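Local coordinates for protein lactate dehydrogenase, adjacent gene encodes predicted malate dehydrogenase (Cryptosporidium parvum, PDB 4ND4) that probably catalyses the NAD-dependent interconversion of (S)-lactate and pyruvate, as an L-lactate dehydrogenase of the LDH/MDH superfamily, at residues I118-P123 with C143-V148. Numbering follows the deposited sequence.
With NAD (nicotinamide-adenine-dinucleotide), chain C; PYR (pyruvic acid), chain D.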
ATOM      1  N   ILE A 118     -21.198 -10.603  -7.193  1.00 25.82           N
ATOM      2  CA  ILE A 118     -21.515  -9.842  -5.989  1.00 25.21           C
ATOM      3  C   ILE A 118     -22.608  -8.829  -6.318  1.00 25.67           C
ATOM      4  O   ILE A 118     -22.353  -7.831  -6.996  1.00 25.38           O
ATOM      5  CB  ILE A 118     -20.280  -9.088  -5.451  1.00 24.95           C
ATOM      6  CG1 ILE A 118     -19.141 -10.067  -5.142  1.00 24.57           C
ATOM      7  CG2 ILE A 118     -20.644  -8.283  -4.211  1.00 25.00           C
ATOM      8  CD1 ILE A 118     -17.781  -9.412  -5.013  1.00 23.95           C
ATOM      9  N   CYS A 119     -23.822  -9.086  -5.836  1.00 25.65           N
ATOM     10  CA  CYS A 119     -24.935  -8.169  -6.040  1.00 25.49           C
ATOM     11  C   CYS A 119     -24.892  -7.027  -5.021  1.00 25.23           C
ATOM     12  O   CYS A 119     -24.580  -7.240  -3.850  1.00 25.09           O
ATOM     13  CB  CYS A 119     -26.269  -8.918  -5.954  1.00 25.73           C
ATOM     14  SG  CYS A 119     -27.703  -7.921  -6.423  0.50 25.50           S
ATOM     15  N   ILE A 120     -25.177  -5.812  -5.485  1.00 24.83           N
ATOM     16  CA  ILE A 120     -25.286  -4.637  -4.611  1.00 25.12           C
ATOM     17  C   ILE A 120     -26.681  -4.008  -4.690  1.00 25.57           C
ATOM     18  O   ILE A 120     -27.188  -3.485  -3.696  1.00 25.39           O
ATOM     19  CB  ILE A 120     -24.204  -3.594  -4.954  1.00 25.55           C
ATOM     20  CG1 ILE A 120     -22.822  -4.220  -4.759  1.00 25.87           C
ATOM     21  CG2 ILE A 120     -24.368  -2.340  -4.103  1.00 25.58           C
ATOM     22  CD1 ILE A 120     -21.670  -3.321  -5.136  1.00 26.84           C
ATOM     23  N   THR A 121     -27.288  -4.074  -5.875  1.00 26.01           N
ATOM     24  CA  THR A 121     -28.638  -3.580  -6.145  1.00 26.16           C
ATOM     25  C   THR A 121     -29.649  -3.898  -5.040  1.00 26.66           C
ATOM     26  O   THR A 121     -29.769  -5.046  -4.611  1.00 26.35           O
ATOM     27  CB  THR A 121     -29.150  -4.192  -7.469  1.00 26.82           C
ATOM     28  OG1 THR A 121     -28.194  -3.944  -8.510  1.00 26.46           O
ATOM     29  CG2 THR A 121     -30.495  -3.612  -7.861  1.00 27.02           C
ATOM     30  N   ASN A 122     -30.377  -2.873  -4.596  1.00 27.60           N
ATOM     31  CA  ASN A 122     -31.416  -3.027  -3.570  1.00 27.92           C
ATOM     32  C   ASN A 122     -32.785  -3.375  -4.162  1.00 28.81           C
ATOM     33  O   ASN A 122     -33.050  -3.047  -5.323  1.00 29.58           O
ATOM     34  CB  ASN A 122     -31.534  -1.751  -2.728  1.00 27.72           C
ATOM     35  CG  ASN A 122     -30.647  -1.780  -1.495  1.00 27.27           C
ATOM     36  OD1 ASN A 122     -30.525  -2.810  -0.836  1.00 26.79           O
ATOM     37  ND2 ASN A 122     -30.038  -0.643  -1.168  1.00 27.09           N
ATOM     38  N   PRO A 123     -33.659  -4.044  -3.375  1.00 28.70           N
ATOM     39  CA  PRO A 123     -33.453  -4.538  -2.005  1.00 28.67           C
ATOM     40  C   PRO A 123     -32.550  -5.772  -1.992  1.00 28.51           C
ATOM     41  O   PRO A 123     -32.920  -6.827  -2.515  1.00 28.29           O
ATOM     42  CB  PRO A 123     -34.871  -4.882  -1.533  1.00 28.59           C
ATOM     43  CG  PRO A 123     -35.619  -5.198  -2.783  1.00 28.66           C
ATOM     44  CD  PRO A 123     -35.024  -4.329  -3.859  1.00 28.85           C
ATOM     45  N   CYS A 143     -23.586 -13.963  -4.302  1.00 28.12           N
ATOM     46  CA  CYS A 143     -23.833 -13.401  -2.981  1.00 28.49           C
ATOM     47  C   CYS A 143     -24.114 -11.906  -3.079  1.00 28.00           C
ATOM     48  O   CYS A 143     -23.981 -11.309  -4.147  1.00 28.28           O
ATOM     49  CB  CYS A 143     -22.642 -13.661  -2.051  1.00 28.87           C
ATOM     50  SG  CYS A 143     -21.122 -12.786  -2.498  1.00 30.46           S
ATOM     51  N   GLY A 144     -24.506 -11.309  -1.958  1.00 27.47           N
ATOM     52  CA  GLY A 144     -24.830  -9.887  -1.909  1.00 27.12           C
ATOM     53  C   GLY A 144     -23.968  -9.125  -0.929  1.00 26.99           C
ATOM     54  O   GLY A 144     -23.712  -9.603   0.177  1.00 25.91           O
ATOM     55  N   MET A 145     -23.521  -7.937  -1.331  1.00 26.52           N
ATOM     56  CA  MET A 145     -22.821  -7.041  -0.422  1.00 26.39           C
ATOM     57  C   MET A 145     -23.841  -6.335   0.458  1.00 26.52           C
ATOM     58  O   MET A 145     -24.743  -5.658  -0.045  1.00 26.53           O
ATOM     59  CB  MET A 145     -22.005  -5.996  -1.190  1.00 26.19           C
ATOM     60  CG  MET A 145     -21.072  -5.163  -0.314  1.00 25.89           C
ATOM     61  SD  MET A 145     -21.902  -4.052   0.839  1.00 26.15           S
ATOM     62  CE  MET A 145     -22.509  -2.793  -0.279  1.00 26.71           C
ATOM     63  N   ALA A 146     -23.682  -6.484   1.771  1.00 25.65           N
ATOM     64  CA  ALA A 146     -24.498  -5.748   2.733  1.00 25.13           C
ATOM     65  C   ALA A 146     -23.868  -5.801   4.119  1.00 24.66           C
ATOM     66  O   ALA A 146     -23.631  -4.767   4.737  1.00 24.14           O
ATOM     67  CB  ALA A 146     -25.915  -6.307   2.772  1.00 25.18           C
ATOM     68  N   GLY A 147     -23.606  -7.017   4.591  1.00 24.35           N
ATOM     69  CA  GLY A 147     -23.039  -7.239   5.914  1.00 24.14           C
ATOM     70  C   GLY A 147     -21.776  -6.447   6.186  1.00 23.93           C
ATOM     71  O   GLY A 147     -21.628  -5.863   7.260  1.00 23.47           O
ATOM     72  N   VAL A 148     -20.867  -6.415   5.212  1.00 23.81           N
ATOM     73  CA  VAL A 148     -19.625  -5.649   5.353  1.00 23.21           C
ATOM     74  C   VAL A 148     -19.939  -4.177   5.617  1.00 23.07           C
ATOM     75  O   VAL A 148     -19.320  -3.558   6.484  1.00 23.22           O
ATOM     76  CB  VAL A 148     -18.699  -5.799   4.121  1.00 23.31           C
ATOM     77  CG1 VAL A 148     -17.497  -4.866   4.225  1.00 23.37           C
ATOM     78  CG2 VAL A 148     -18.219  -7.235   3.994  1.00 23.35           C
TER
HETATM   79  PA  NAD C 401     -27.054   5.207  -9.485  1.00 25.85           P
HETATM   80  O1A NAD C 401     -26.003   6.250  -9.242  1.00 25.56           O
HETATM   81  O2A NAD C 401     -28.423   5.627  -9.948  1.00 26.96           O
HETATM   82  O5B NAD C 401     -26.472   4.167 -10.550  1.00 27.13           O
HETATM   83  C5B NAD C 401     -27.288   3.195 -11.184  1.00 27.48           C
HETATM   84  C4B NAD C 401     -26.750   2.980 -12.590  1.00 27.49           C
HETATM   85  O4B NAD C 401     -27.376   1.831 -13.156  1.00 27.93           O
HETATM   86  C3B NAD C 401     -27.031   4.146 -13.536  1.00 27.83           C
HETATM   87  O3B NAD C 401     -25.814   4.683 -14.067  1.00 27.16           O
HETATM   88  C2B NAD C 401     -27.882   3.554 -14.644  1.00 28.01           C
HETATM   89  O2B NAD C 401     -27.571   4.077 -15.938  1.00 28.92           O
HETATM   90  C1B NAD C 401     -27.561   2.074 -14.547  1.00 27.78           C
HETATM   91  N9A NAD C 401     -28.600   1.191 -15.121  1.00 27.54           N
HETATM   92  C8A NAD C 401     -29.938   1.361 -15.120  1.00 27.14           C
HETATM   93  N7A NAD C 401     -30.538   0.326 -15.760  1.00 27.39           N
HETATM   94  C5A NAD C 401     -29.581  -0.516 -16.179  1.00 27.11           C
HETATM   95  C6A NAD C 401     -29.522  -1.796 -16.914  1.00 27.47           C
HETATM   96  N6A NAD C 401     -30.650  -2.410 -17.347  1.00 27.58           N
HETATM   97  N1A NAD C 401     -28.301  -2.335 -17.132  1.00 27.64           N
HETATM   98  C2A NAD C 401     -27.163  -1.746 -16.716  1.00 27.45           C
HETATM   99  N3A NAD C 401     -27.151  -0.582 -16.046  1.00 27.34           N
HETATM  100  C4A NAD C 401     -28.304   0.062 -15.752  1.00 27.29           C
HETATM  101  O3  NAD C 401     -27.262   4.273  -8.175  1.00 25.84           O
HETATM  102  PN  NAD C 401     -26.110   3.978  -7.080  1.00 24.36           P
HETATM  103  O1N NAD C 401     -26.053   5.130  -6.116  1.00 24.31           O
HETATM  104  O2N NAD C 401     -24.846   3.563  -7.786  1.00 25.00           O
HETATM  105  O5D NAD C 401     -26.697   2.680  -6.337  1.00 24.52           O
HETATM  106  C5D NAD C 401     -26.869   1.481  -7.084  1.00 24.61           C
HETATM  107  C4D NAD C 401     -27.728   0.481  -6.315  1.00 25.30           C
HETATM  108  O4D NAD C 401     -27.048   0.067  -5.124  1.00 25.87           O
HETATM  109  C3D NAD C 401     -29.068   1.043  -5.860  1.00 24.97           C
HETATM  110  O3D NAD C 401     -30.067   0.040  -6.067  1.00 24.66           O
HETATM  111  C2D NAD C 401     -28.874   1.316  -4.378  1.00 25.25           C
HETATM  112  O2D NAD C 401     -30.095   1.288  -3.630  1.00 24.17           O
HETATM  113  C1D NAD C 401     -27.936   0.178  -4.006  1.00 25.78           C
HETATM  114  N1N NAD C 401     -27.179   0.303  -2.749  1.00 26.97           N
HETATM  115  C2N NAD C 401     -26.970  -0.830  -2.056  1.00 27.33           C
HETATM  116  C3N NAD C 401     -26.268  -0.840  -0.853  1.00 27.52           C
HETATM  117  C7N NAD C 401     -26.032  -2.113  -0.084  1.00 27.89           C
HETATM  118  O7N NAD C 401     -25.572  -2.043   1.046  1.00 28.57           O
HETATM  119  N7N NAD C 401     -26.298  -3.307  -0.619  1.00 27.90           N
HETATM  120  C4N NAD C 401     -25.769   0.364  -0.373  1.00 27.57           C
HETATM  121  C5N NAD C 401     -25.993   1.528  -1.098  1.00 27.71           C
HETATM  122  C6N NAD C 401     -26.703   1.475  -2.294  1.00 27.32           C
HETATM  123  C   PYR D 402     -27.335   1.555   2.557  1.00 30.01           C
HETATM  124  O   PYR D 402     -26.601   2.558   2.439  1.00 30.99           O
HETATM  125  OXT PYR D 402     -27.292   0.809   3.553  1.00 29.97           O
HETATM  126  CA  PYR D 402     -28.275   1.242   1.502  1.00 30.55           C
HETATM  127  O3  PYR D 402     -28.483   0.073   1.233  1.00 30.60           O
HETATM  128  CB  PYR D 402     -28.963   2.361   0.780  1.00 31.73           C
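Ile120 and Met145, which meet through Ile120 CG1 and Met145 CB, lie on one face of the flat nicotinamide-carboxamide group of NAD; pyruvate and the amide of Asn122 lie on the other. Ile120 CG2 packs against the ring face at the C2N edge, 3.6 Å from NAD C2N. On the pyruvate side, PYR CA is 3.2 Å from NAD C4N, a closeness suited to hydride transfer. At the carboxamide side, NAD N7N donates to Ile120 O (3.2 Å) and, through a bent bond, to Met145 O (2.9 Å), which would hold the carboxamide in this rotation.

The site crowns the C-terminal ends of two neighbouring parallel strands, 116-119 and 142-144, of the Rossmann fold, joined by a beta-alpha-beta crossover through helix 124-135. Cys119 N donates to Cys143 O (2.8 Å), and Met145 N returns a fairly straight bond to Cys119 O (2.8 Å), so the strand pairing reaches the residue that holds the cofactor. Gly144 CA makes a CA-H...O contact with the same carbonyl oxygen, and the small Cys119 side chain touches Met127 and Val128 of the crossover helix.

Branching suits Ile120: with chi1 -60°, CG2 stands anti to the backbone N against the ring face, leaving CG1 for Met145. The flexible methionine bends at chi2 (-67°) and chi3 (-73°), which carries Met145 CE to 3.6 Å from NAD C7N on the same face as Ile120, and Ala239 and Met243 of helix 234-248 also touch this side chain. Asn122 precedes a cis peptide to Pro123, the N-cap of helix 124-135. The Asn122 amide serves both ways: OD1 accepts from Leu124 N, while Asn122 ND2 donates to ribose O2D and, at 2.9 Å, to O3 of pyruvate, which His177 NE2 also binds.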